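Local structure of uncharacterized protein (Borrelia turicatae, 5VJ4) at residues 105-110 and 134-139; 283-288 and 320-325. The protein is of unknown function but is a putative surface protein of a relapsing fever spirochete, probably a lipoprotein, and may bind lipid. All coordinates share one frame; numbering follows the deposited sequence.

In the fold
The chain is built from helices and loops, with no strand, and the two contacts sample it on opposite sides of its centre. Contact 1 comes first along the chain and pairs two short helices, 105-114 and 133-141, near the N-terminal end of the model, about 25 Å from the chain centre. Contact 2 follows after contact 1 has closed and joins two long helices, 263-301 and 308-334, about 14 Å from that centre. All four helices are different. The contact centres lie 35 Å apart and their nearest atoms about 16 Å, so the contacts do not touch. They hold different parts of the all-helical chain: one peripheral and nearly parallel, one more central and antiparallel.

Contact 1. Residues 105-110 and 134-139; sequences PKLIAL and DVIYDR. With SO4 (sulfate ion), chain F.
Segments 105-110 and 134-139, in helices 105-114 and 133-141, run nearly parallel, their axes inclined by 25° and 10.0 Å apart at closest approach. Leu107 and Tyr137 are the closest backbone pair, with 5.9 Å between their CA atoms. Tyr137 supplies the largest share of the interface. Its CG stands anti to the backbone N (chi1 -177°), which carries the ring across to the other helix, roughly crosswise to its axis. There the CD1/CE1 side of the ring meets the first helix: CA of Leu107 lies 4.0 Å from CD1 of Tyr137, and O of Lys106 is 3.8 Å from Tyr137 CE1, both at the ring edge. That carbonyl already accepts Leu110 N within its own helix, at 3.1 Å. Leu110 reaches the same side of the ring obliquely, its CD2 methyl 3.6 Å from Tyr137 CE1. Leu107 and Ile136 are adjacent and both buried; Ile136 also packs against Ile124 and Gln128 of helix 118-128 and Phe201 of helix 176-201. Arg139 points elsewhere: its NE and NH2 bind the carbonyls of Phe200 and Ile205, and NH2 makes a weak bond of 3.5 Å to O4 of a sulfate, probably from the crystallisation liquor, that Thr207 N also holds. The pairing thus rests mainly on apolar and ring-edge contacts, while Arg139 ties helix 133-141 to residues 200-207.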
ATOM      1  N   PRO A 105     -33.263   4.296  14.614  1.00 75.29           N
ATOM      2  CA  PRO A 105     -34.305   5.268  14.929  1.00 77.97           C
ATOM      3  C   PRO A 105     -33.861   6.396  15.836  1.00 60.66           C
ATOM      4  O   PRO A 105     -34.276   7.510  15.575  1.00 69.27           O
ATOM      5  CB  PRO A 105     -35.399   4.427  15.567  1.00 70.74           C
ATOM      6  CG  PRO A 105     -35.139   3.046  15.074  1.00 70.48           C
ATOM      7  CD  PRO A 105     -33.651   2.937  15.004  1.00 69.04           C
ATOM      8  N   LYS A 106     -33.041   6.157  16.857  1.00 50.55           N
ATOM      9  CA  LYS A 106     -32.611   7.307  17.678  1.00 67.25           C
ATOM     10  C   LYS A 106     -31.775   8.280  16.858  1.00 67.81           C
ATOM     11  O   LYS A 106     -31.921   9.493  17.009  1.00 66.11           O
ATOM     12  CB  LYS A 106     -31.948   6.929  19.010  1.00 48.25           C
ATOM     13  CG  LYS A 106     -31.344   5.545  18.946  1.00120.72           C
ATOM     14  CD  LYS A 106     -31.051   5.013  20.336  1.00147.62           C
ATOM     15  CE  LYS A 106     -30.718   3.521  20.289  1.00119.32           C
ATOM     16  NZ  LYS A 106     -30.538   2.996  21.674  1.00129.69           N
ATOM     17  N   LEU A 107     -30.936   7.737  15.975  1.00 78.43           N
ATOM     18  CA  LEU A 107     -30.136   8.568  15.088  1.00 76.89           C
ATOM     19  C   LEU A 107     -31.008   9.357  14.138  1.00 73.43           C
ATOM     20  O   LEU A 107     -30.759  10.529  13.900  1.00 80.08           O
ATOM     21  CB  LEU A 107     -29.149   7.735  14.286  1.00 68.48           C
ATOM     22  CG  LEU A 107     -28.230   8.523  13.329  1.00 60.53           C
ATOM     23  CD1 LEU A 107     -27.482   9.650  14.020  1.00 38.83           C
ATOM     24  CD2 LEU A 107     -27.257   7.581  12.659  1.00 50.98           C
ATOM     25  N   ILE A 108     -32.030   8.713  13.597  1.00 49.97           N
ATOM     26  CA  ILE A 108     -32.925   9.414  12.737  1.00 43.03           C
ATOM     27  C   ILE A 108     -33.595  10.555  13.506  1.00 65.80           C
ATOM     28  O   ILE A 108     -33.827  11.626  12.967  1.00 64.44           O
ATOM     29  CB  ILE A 108     -34.012   8.500  12.232  1.00 41.27           C
ATOM     30  CG1 ILE A 108     -33.387   7.390  11.404  1.00 50.71           C
ATOM     31  CG2 ILE A 108     -35.076   9.319  11.474  1.00 44.34           C
ATOM     32  CD1 ILE A 108     -34.262   6.810  10.317  1.00 48.40           C
ATOM     33  N   ALA A 109     -33.912  10.320  14.768  1.00 58.23           N
ATOM     34  CA  ALA A 109     -34.592  11.327  15.532  1.00 51.68           C
ATOM     35  C   ALA A 109     -33.707  12.552  15.659  1.00 60.95           C
ATOM     36  O   ALA A 109     -34.159  13.675  15.402  1.00 52.96           O
ATOM     37  CB  ALA A 109     -34.983  10.798  16.881  1.00 49.58           C
ATOM     38  N   LEU A 110     -32.441  12.328  15.999  1.00 55.59           N
ATOM     39  CA  LEU A 110     -31.470  13.416  16.083  1.00 63.28           C
ATOM     40  C   LEU A 110     -31.315  14.177  14.748  1.00 68.40           C
ATOM     41  O   LEU A 110     -31.316  15.411  14.728  1.00 56.07           O
ATOM     42  CB  LEU A 110     -30.136  12.892  16.587  1.00 49.59           C
ATOM     43  CG  LEU A 110     -28.961  13.852  16.620  1.00 68.22           C
ATOM     44  CD1 LEU A 110     -29.228  14.982  17.606  1.00 62.51           C
ATOM     45  CD2 LEU A 110     -27.683  13.093  16.962  1.00 61.03           C
ATOM     46  N   ASP A 134     -24.231   4.111  17.126  1.00 73.16           N
ATOM     47  CA  ASP A 134     -23.874   4.680  18.410  1.00 68.16           C
ATOM     48  C   ASP A 134     -22.709   5.677  18.242  1.00 83.96           C
ATOM     49  O   ASP A 134     -22.759   6.827  18.745  1.00 66.83           O
ATOM     50  CB  ASP A 134     -23.568   3.574  19.435  1.00 68.98           C
ATOM     51  N   VAL A 135     -21.697   5.261  17.484  1.00 76.82           N
ATOM     52  CA  VAL A 135     -20.490   6.081  17.299  1.00 87.52           C
ATOM     53  C   VAL A 135     -20.796   7.427  16.610  1.00 91.75           C
ATOM     54  O   VAL A 135     -20.392   8.503  17.092  1.00 64.25           O
ATOM     55  CB  VAL A 135     -19.407   5.314  16.522  1.00 82.52           C
ATOM     56  CG1 VAL A 135     -18.205   6.205  16.277  1.00 90.18           C
ATOM     57  CG2 VAL A 135     -18.987   4.065  17.280  1.00 90.26           C
ATOM     58  N   ILE A 136     -21.528   7.370  15.498  1.00 69.36           N
ATOM     59  CA  ILE A 136     -21.795   8.596  14.758  1.00 67.88           C
ATOM     60  C   ILE A 136     -22.832   9.469  15.460  1.00 66.55           C
ATOM     61  O   ILE A 136     -22.800  10.700  15.351  1.00 73.22           O
ATOM     62  CB  ILE A 136     -22.087   8.354  13.267  1.00 70.72           C
ATOM     63  CG1 ILE A 136     -23.388   7.677  13.101  1.00 67.19           C
ATOM     64  CG2 ILE A 136     -20.974   7.577  12.542  1.00 79.08           C
ATOM     65  CD1 ILE A 136     -24.317   8.751  12.648  1.00 78.85           C
ATOM     66  N   TYR A 137     -23.726   8.832  16.218  1.00 83.41           N
ATOM     67  CA  TYR A 137     -24.645   9.560  17.119  1.00 65.05           C
ATOM     68  C   TYR A 137     -23.846  10.340  18.163  1.00 83.95           C
ATOM     69  O   TYR A 137     -24.060  11.551  18.335  1.00 55.04           O
ATOM     70  CB  TYR A 137     -25.665   8.620  17.807  1.00 71.32           C
ATOM     71  CG  TYR A 137     -26.687   9.339  18.696  1.00 57.99           C
ATOM     72  CD1 TYR A 137     -27.947   9.704  18.212  1.00 62.85           C
ATOM     73  CD2 TYR A 137     -26.380   9.667  20.010  1.00 69.23           C
ATOM     74  CE1 TYR A 137     -28.849  10.399  19.007  1.00 68.40           C
ATOM     75  CE2 TYR A 137     -27.284  10.349  20.815  1.00 83.87           C
ATOM     76  CZ  TYR A 137     -28.506  10.715  20.308  1.00 65.31           C
ATOM     77  OH  TYR A 137     -29.394  11.378  21.115  1.00 96.95           O
ATOM     78  N   ASP A 138     -22.935   9.636  18.852  1.00 63.68           N
ATOM     79  CA  ASP A 138     -22.107  10.275  19.870  1.00 71.41           C
ATOM     80  C   ASP A 138     -21.390  11.487  19.315  1.00 75.82           C
ATOM     81  O   ASP A 138     -21.358  12.526  19.976  1.00 85.93           O
ATOM     82  CB  ASP A 138     -21.105   9.291  20.484  1.00105.59           C
ATOM     83  CG  ASP A 138     -21.776   8.224  21.340  1.00115.37           C
ATOM     84  OD1 ASP A 138     -22.599   8.589  22.202  1.00103.48           O
ATOM     85  OD2 ASP A 138     -21.473   7.022  21.162  1.00124.80           O
ATOM     86  N   ARG A 139     -20.857  11.366  18.092  1.00 75.41           N
ATOM     87  CA  ARG A 139     -20.115  12.464  17.500  1.00 59.01           C
ATOM     88  C   ARG A 139     -21.051  13.595  17.169  1.00 69.09           C
ATOM     89  O   ARG A 139     -20.853  14.710  17.666  1.00 62.54           O
ATOM     90  CB  ARG A 139     -19.324  12.032  16.268  1.00 76.00           C
ATOM     91  CG  ARG A 139     -18.287  13.042  15.806  1.00 46.20           C
ATOM     92  CD  ARG A 139     -17.020  13.014  16.667  1.00 48.07           C
ATOM     93  NE  ARG A 139     -15.914  13.728  16.009  1.00 94.47           N
ATOM     94  CZ  ARG A 139     -15.685  15.055  16.030  1.00 76.26           C
ATOM     95  NH1 ARG A 139     -16.473  15.894  16.678  1.00 79.16           N
ATOM     96  NH2 ARG A 139     -14.644  15.556  15.395  1.00 73.94           N
TER
HETATM   97  S   SO4 F 504     -14.500  20.384  15.560  0.95108.06           S
HETATM   98  O1  SO4 F 504     -13.855  21.194  16.613  0.95 87.88           O
HETATM   99  O2  SO4 F 504     -13.913  20.724  14.243  0.95126.81           O
HETATM  100  O3  SO4 F 504     -15.938  20.700  15.404  0.95 79.21           O
HETATM  101  O4  SO4 F 504     -14.262  18.974  15.973  0.95 72.69           O

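Contact 2. Residues 283-288 and 320-325; sequences DIYRGV and GEYYSN
Two long neighbouring helices, 263-301 and 308-334, form an antiparallel pair in the helical body of the protein, and residues 283-288 meet 320-325 across it. The local axes make an angle of 165° and come no closer than 12.6 Å, a spacing bridged by large side chains. Tyr322 does most of the bridging. With CG anti to its backbone N (chi1 -173°), its ring projects toward the other helix until OH lies 3.7 Å from CA of Tyr285. Val288 comes from the opposite direction and meets the ring obliquely, its CG1 3.7 Å from Tyr322 CD2 and its CG2 4.0 Å from Tyr322 CZ. Tyr285 adds an aromatic neighbour, with its CD1 at the edge of the Tyr322 ring, 3.9 Å from CE2 of Tyr322. Farther out, the hydroxyls of Tyr285 and Tyr323 approach to 4.1 Å, too long for a bond between them. Both buried phenols find their partners outside the two segments: Tyr285 OH bonds to Glu251 OE1 on helix 243-256, and Tyr322 OH to Thr343 OG1 just ahead of helix 345-365. Helix 345-365 also contributes Phe352, which packs on Val288. The rings consequently serve two purposes, filling the wide gap with apolar carbon while their hydroxyls, satisfied by Glu251 and Thr343, link the helix pair to its surroundings.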
ATOM      1  N   ASP A 283      -3.712  13.853  -0.457  1.00 66.63           N
ATOM      2  CA  ASP A 283      -4.568  14.440   0.569  1.00 51.18           C
ATOM      3  C   ASP A 283      -3.707  14.763   1.795  1.00 57.81           C
ATOM      4  O   ASP A 283      -3.736  15.899   2.300  1.00 55.13           O
ATOM      5  CB  ASP A 283      -5.706  13.492   0.980  1.00 65.27           C
ATOM      6  CG  ASP A 283      -6.613  13.069  -0.183  1.00 85.66           C
ATOM      7  OD1 ASP A 283      -6.718  13.802  -1.216  1.00 72.36           O
ATOM      8  OD2 ASP A 283      -7.244  11.982  -0.025  1.00 61.79           O
ATOM      9  N   ILE A 284      -2.906  13.793   2.248  1.00 39.04           N
ATOM     10  CA  ILE A 284      -2.151  14.011   3.465  1.00 41.69           C
ATOM     11  C   ILE A 284      -1.228  15.209   3.291  1.00 49.23           C
ATOM     12  O   ILE A 284      -1.211  16.093   4.132  1.00 58.14           O
ATOM     13  CB  ILE A 284      -1.359  12.772   3.841  1.00 39.95           C
ATOM     14  CG1 ILE A 284      -2.296  11.729   4.442  1.00 48.68           C
ATOM     15  CG2 ILE A 284      -0.241  13.138   4.800  1.00 38.57           C
ATOM     16  CD1 ILE A 284      -1.919  10.282   4.147  1.00 51.54           C
ATOM     17  N   TYR A 285      -0.495  15.229   2.177  1.00 56.32           N
ATOM     18  CA  TYR A 285       0.437  16.288   1.895  1.00 58.67           C
ATOM     19  C   TYR A 285      -0.261  17.643   1.938  1.00 58.32           C
ATOM     20  O   TYR A 285       0.271  18.611   2.471  1.00 58.08           O
ATOM     21  CB  TYR A 285       1.060  16.099   0.523  1.00 55.64           C
ATOM     22  CG  TYR A 285       1.939  17.260   0.124  1.00 54.25           C
ATOM     23  CD1 TYR A 285       3.218  17.402   0.661  1.00 48.09           C
ATOM     24  CD2 TYR A 285       1.475  18.236  -0.757  1.00 53.65           C
ATOM     25  CE1 TYR A 285       4.021  18.474   0.322  1.00 46.51           C
ATOM     26  CE2 TYR A 285       2.251  19.319  -1.091  1.00 49.16           C
ATOM     27  CZ  TYR A 285       3.525  19.424  -0.553  1.00 56.14           C
ATOM     28  OH  TYR A 285       4.313  20.481  -0.908  1.00 49.70           O
ATOM     29  N   ARG A 286      -1.443  17.704   1.359  1.00 44.97           N
ATOM     30  CA  ARG A 286      -2.175  18.950   1.289  1.00 47.80           C
ATOM     31  C   ARG A 286      -2.546  19.472   2.652  1.00 57.21           C
ATOM     32  O   ARG A 286      -2.519  20.681   2.862  1.00 63.84           O
ATOM     33  CB  ARG A 286      -3.437  18.795   0.475  1.00 37.18           C
ATOM     34  CG  ARG A 286      -3.191  18.620  -0.986  1.00 34.12           C
ATOM     35  CD  ARG A 286      -4.514  18.532  -1.688  1.00 51.91           C
ATOM     36  NE  ARG A 286      -4.310  18.393  -3.109  1.00 39.63           N
ATOM     37  CZ  ARG A 286      -5.145  17.787  -3.943  1.00 57.61           C
ATOM     38  NH1 ARG A 286      -6.252  17.197  -3.499  1.00 65.09           N
ATOM     39  NH2 ARG A 286      -4.835  17.721  -5.231  1.00 48.13           N
ATOM     40  N   GLY A 287      -2.899  18.562   3.557  1.00 47.30           N
ATOM     41  CA  GLY A 287      -3.222  18.923   4.927  1.00 51.38           C
ATOM     42  C   GLY A 287      -2.025  19.562   5.599  1.00 57.58           C
ATOM     43  O   GLY A 287      -2.143  20.607   6.247  1.00 67.99           O
ATOM     44  N   VAL A 288      -0.860  18.955   5.417  1.00 45.54           N
ATOM     45  CA  VAL A 288       0.336  19.475   6.050  1.00 48.37           C
ATOM     46  C   VAL A 288       0.680  20.834   5.477  1.00 55.23           C
ATOM     47  O   VAL A 288       1.034  21.746   6.205  1.00 52.90           O
ATOM     48  CB  VAL A 288       1.523  18.557   5.858  1.00 49.12           C
ATOM     49  CG1 VAL A 288       2.708  19.137   6.603  1.00 43.69           C
ATOM     50  CG2 VAL A 288       1.183  17.159   6.354  1.00 46.23           C
ATOM     51  N   GLY A 320      11.449  21.223   7.392  1.00 76.24           N
ATOM     52  CA  GLY A 320      12.620  20.425   7.066  1.00 78.83           C
ATOM     53  C   GLY A 320      12.394  18.948   7.312  1.00 76.66           C
ATOM     54  O   GLY A 320      12.484  18.145   6.382  1.00 76.60           O
ATOM     55  N   GLU A 321      12.068  18.599   8.553  1.00 74.32           N
ATOM     56  CA  GLU A 321      11.825  17.196   8.941  1.00 68.00           C
ATOM     57  C   GLU A 321      10.835  16.508   8.008  1.00 71.77           C
ATOM     58  O   GLU A 321      11.053  15.368   7.614  1.00 71.64           O
ATOM     59  CB  GLU A 321      11.319  17.083  10.383  1.00 69.46           C
ATOM     60  CG  GLU A 321      12.244  17.574  11.483  1.00 66.26           C
ATOM     61  CD  GLU A 321      11.604  17.512  12.866  1.00111.48           C
ATOM     62  OE1 GLU A 321      10.606  16.774  13.053  1.00103.75           O
ATOM     63  OE2 GLU A 321      12.110  18.193  13.783  1.00124.79           O
ATOM     64  N   TYR A 322       9.764  17.210   7.636  1.00 63.18           N
ATOM     65  CA  TYR A 322       8.747  16.615   6.762  1.00 69.29           C
ATOM     66  C   TYR A 322       9.295  16.349   5.360  1.00 74.56           C
ATOM     67  O   TYR A 322       9.312  15.204   4.921  1.00 73.36           O
ATOM     68  CB  TYR A 322       7.451  17.461   6.719  1.00 54.60           C
ATOM     69  CG  TYR A 322       6.330  16.806   5.964  1.00 41.12           C
ATOM     70  CD1 TYR A 322       5.978  15.461   6.221  1.00 51.31           C
ATOM     71  CD2 TYR A 322       5.621  17.503   4.981  1.00 37.63           C
ATOM     72  CE1 TYR A 322       4.965  14.825   5.492  1.00 47.51           C
ATOM     73  CE2 TYR A 322       4.595  16.869   4.248  1.00 45.82           C
ATOM     74  CZ  TYR A 322       4.282  15.528   4.509  1.00 54.05           C
ATOM     75  OH  TYR A 322       3.281  14.886   3.822  1.00 63.40           O
ATOM     76  N   TYR A 323       9.755  17.403   4.679  1.00 71.00           N
ATOM     77  CA  TYR A 323      10.390  17.281   3.363  1.00 66.27           C
ATOM     78  C   TYR A 323      11.453  16.170   3.327  1.00 64.38           C
ATOM     79  O   TYR A 323      11.509  15.372   2.390  1.00 67.65           O
ATOM     80  CB  TYR A 323      10.985  18.605   2.948  1.00 48.32           C
ATOM     81  CG  TYR A 323       9.999  19.618   2.374  1.00 60.86           C
ATOM     82  CD1 TYR A 323       8.614  19.542   2.619  1.00 52.64           C
ATOM     83  CD2 TYR A 323      10.476  20.684   1.605  1.00 64.70           C
ATOM     84  CE1 TYR A 323       7.743  20.499   2.085  1.00 68.57           C
ATOM     85  CE2 TYR A 323       9.623  21.633   1.062  1.00 69.41           C
ATOM     86  CZ  TYR A 323       8.268  21.553   1.304  1.00 71.37           C
ATOM     87  OH  TYR A 323       7.467  22.527   0.744  1.00 74.56           O
ATOM     88  N   SER A 324      12.229  16.068   4.391  1.00 62.36           N
ATOM     89  CA  SER A 324      13.174  14.968   4.534  1.00 76.25           C
ATOM     90  C   SER A 324      12.488  13.602   4.571  1.00 70.60           C
ATOM     91  O   SER A 324      12.964  12.663   3.931  1.00 84.54           O
ATOM     92  CB  SER A 324      14.078  15.177   5.758  1.00 84.74           C
ATOM     93  OG  SER A 324      14.602  13.949   6.225  1.00 88.93           O
ATOM     94  N   ASN A 325      11.383  13.488   5.311  1.00 76.59           N
ATOM     95  CA  ASN A 325      10.620  12.232   5.346  1.00 56.30           C
ATOM     96  C   ASN A 325      10.191  11.846   3.932  1.00 58.46           C
ATOM     97  O   ASN A 325      10.240  10.667   3.583  1.00 73.21           O
ATOM     98  CB  ASN A 325       9.390  12.337   6.262  1.00 61.54           C
ATOM     99  CG  ASN A 325       9.701  12.096   7.736  1.00 60.59           C
ATOM    100  OD1 ASN A 325      10.803  12.311   8.192  1.00 87.04           O
ATOM    101  ND2 ASN A 325       8.705  11.667   8.486  1.00 68.48           N
TER